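PDB 1VJN: Zn-dependent hydrolase of metallo-beta-lactamase superfamily TM0207 from Thermotoga maritima, which is probably a zinc-dependent hydrolase of the metallo-beta-lactamase superfamily, with a substrate that is not established. Local coordinates for residues K89-F94 against E134-I139. Numbering follows the deposited sequence.
Sequences KGVETF and EEIGEI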
loop_
_atom_site.group_PDB
_atom_site.type_symbol
_atom_site.label_atom_id
_atom_site.label_comp_id
_atom_site.label_asym_id
_atom_site.label_seq_id
_atom_site.Cartn_x
_atom_site.Cartn_y
_atom_site.Cartn_z
ATOM N N LYS A 89 1.335 9.178 8.508
ATOM C CA LYS A 89 0.823 10.360 7.881
ATOM C C LYS A 89 -0.240 9.979 6.877
ATOM O O LYS A 89 -0.008 9.116 6.034
ATOM C CB LYS A 89 1.982 11.100 7.210
ATOM C CG LYS A 89 1.554 12.385 6.485
ATOM C CD LYS A 89 2.740 13.212 5.947
ATOM C CE LYS A 89 2.271 14.648 5.701
ATOM N NZ LYS A 89 3.315 15.598 5.124
ATOM N N GLY A 90 -1.395 10.630 6.958
ATOM C CA GLY A 90 -2.501 10.453 6.023
ATOM C C GLY A 90 -2.667 11.656 5.115
ATOM O O GLY A 90 -2.730 12.797 5.598
ATOM N N VAL A 91 -2.766 11.405 3.810
ATOM C CA VAL A 91 -2.827 12.506 2.803
ATOM C C VAL A 91 -4.040 12.232 1.945
ATOM O O VAL A 91 -4.129 11.179 1.377
ATOM C CB VAL A 91 -1.519 12.543 1.949
ATOM C CG1 VAL A 91 -1.595 13.508 0.808
ATOM C CG2 VAL A 91 -0.341 12.860 2.818
ATOM N N GLU A 92 -5.010 13.141 1.930
ATOM C CA GLU A 92 -6.219 12.952 1.151
ATOM C C GLU A 92 -5.885 13.296 -0.294
ATOM O O GLU A 92 -5.209 14.308 -0.558
ATOM C CB GLU A 92 -7.331 13.872 1.658
ATOM C CG GLU A 92 -8.761 13.447 1.344
ATOM C CD GLU A 92 -9.740 14.048 2.375
ATOM O OE1 GLU A 92 -9.700 15.294 2.614
ATOM O OE2 GLU A 92 -10.538 13.283 2.973
ATOM N N THR A 93 -6.292 12.423 -1.204
ATOM C CA THR A 93 -6.081 12.638 -2.628
ATOM C C THR A 93 -7.377 12.859 -3.375
ATOM O O THR A 93 -7.371 13.226 -4.564
ATOM C CB THR A 93 -5.340 11.486 -3.283
ATOM O OG1 THR A 93 -6.033 10.228 -3.164
ATOM C CG2 THR A 93 -4.026 11.284 -2.671
ATOM N N PHE A 94 -8.477 12.560 -2.696
ATOM C CA PHE A 94 -9.767 12.799 -3.209
ATOM C C PHE A 94 -10.721 13.000 -2.040
ATOM O O PHE A 94 -10.614 12.310 -0.997
ATOM C CB PHE A 94 -10.263 11.612 -4.016
ATOM C CG PHE A 94 -11.661 11.808 -4.503
ATOM C CD1 PHE A 94 -11.925 12.806 -5.428
ATOM C CD2 PHE A 94 -12.721 11.062 -3.980
ATOM C CE1 PHE A 94 -13.237 13.047 -5.868
ATOM C CE2 PHE A 94 -14.036 11.286 -4.410
ATOM C CZ PHE A 94 -14.294 12.288 -5.355
ATOM N N GLU A 134 4.724 16.425 -2.755
ATOM C CA GLU A 134 5.529 17.197 -1.800
ATOM C C GLU A 134 5.268 16.743 -0.359
ATOM O O GLU A 134 6.193 16.548 0.418
ATOM C CB GLU A 134 5.211 18.673 -1.964
ATOM C CG GLU A 134 6.000 19.623 -1.085
ATOM C CD GLU A 134 5.716 21.096 -1.418
ATOM O OE1 GLU A 134 4.625 21.425 -1.953
ATOM O OE2 GLU A 134 6.593 21.936 -1.149
ATOM N N GLU A 135 3.999 16.529 -0.045
ATOM C CA GLU A 135 3.558 15.996 1.238
ATOM C C GLU A 135 3.933 14.524 1.420
ATOM O O GLU A 135 4.255 14.122 2.512
ATOM C CB GLU A 135 2.029 16.137 1.337
ATOM C CG GLU A 135 1.448 16.092 2.741
ATOM C CD GLU A 135 0.016 16.686 2.866
ATOM O OE1 GLU A 135 -0.562 17.156 1.829
ATOM O OE2 GLU A 135 -0.542 16.668 4.009
ATOM N N ILE A 136 3.873 13.693 0.382
ATOM C CA ILE A 136 4.226 12.283 0.592
ATOM C C ILE A 136 5.752 12.108 0.748
ATOM O O ILE A 136 6.212 11.376 1.632
ATOM C CB ILE A 136 3.603 11.369 -0.490
ATOM C CG1 ILE A 136 2.082 11.374 -0.335
ATOM C CG2 ILE A 136 4.144 9.904 -0.381
ATOM C CD1 ILE A 136 1.404 10.922 -1.538
ATOM N N GLY A 137 6.527 12.790 -0.083
ATOM C CA GLY A 137 7.994 12.682 -0.069
ATOM C C GLY A 137 8.530 11.434 -0.744
ATOM O O GLY A 137 7.757 10.647 -1.279
ATOM N N GLU A 138 9.855 11.234 -0.714
ATOM C CA GLU A 138 10.453 10.014 -1.266
ATOM C C GLU A 138 10.000 8.769 -0.513
ATOM O O GLU A 138 9.915 8.786 0.688
ATOM C CB GLU A 138 11.972 10.123 -1.344
ATOM C CG GLU A 138 12.368 11.298 -2.231
ATOM C CD GLU A 138 13.629 11.045 -3.028
ATOM O OE1 GLU A 138 14.556 10.385 -2.494
ATOM O OE2 GLU A 138 13.674 11.513 -4.194
ATOM N N ILE A 139 9.643 7.720 -1.252
ATOM C CA ILE A 139 9.138 6.469 -0.702
ATOM C C ILE A 139 10.147 5.338 -0.966
ATOM O O ILE A 139 10.732 5.252 -2.039
ATOM C CB ILE A 139 7.765 6.161 -1.332
ATOM C CG1 ILE A 139 6.730 7.193 -0.838
ATOM C CG2 ILE A 139 7.308 4.785 -1.003
ATOM C CD1 ILE A 139 6.807 7.509 0.667
#
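Val91 and Ile136 make the buried, apolar side of the contact between strand 86-95 and the last turn of helix 130-136. The CG2 methyl of Val91 lies 4.2 Å from CG1 of Ile136. Ile136 continues inward onto Val108 and Val110 of strand 105-113 and onto Cys119 of strand 116-120, so it links the helix end to three neighbouring strands of the same sheet. The closest packing is at CG of Glu135, which sits between Val91 and Lys89: it is 3.7 Å from Val91 CG2 and 3.4 Å from Lys89 CE. With CG opposite the backbone N (chi1 -160°), the glutamate side chain is directed over the strand and runs past Val91 in the opposite sense. From two residues earlier in the strand, Lys89 reaches across to the helix with an extended chain, and its NZ donates to the main-chain O of Glu135 at 3.1 Å. The ammonium comes in at 121° to the C=O bond and 20° out of the carbonyl plane. The bonded carbonyl belongs to the final helical turn, two residues before Gly137, the first residue to leave the helix, with positive phi. The solvent side is looser. There the carboxylate of exposed Glu135 keeps its OE2 4.2 Å from Lys89 NZ, too far for a salt bridge, although the opposite charges probably still attract. Such seating of a helix against one face of a mixed beta-sheet is characteristic of the alpha-beta/beta-alpha sandwich of the metallo-beta-lactamase fold.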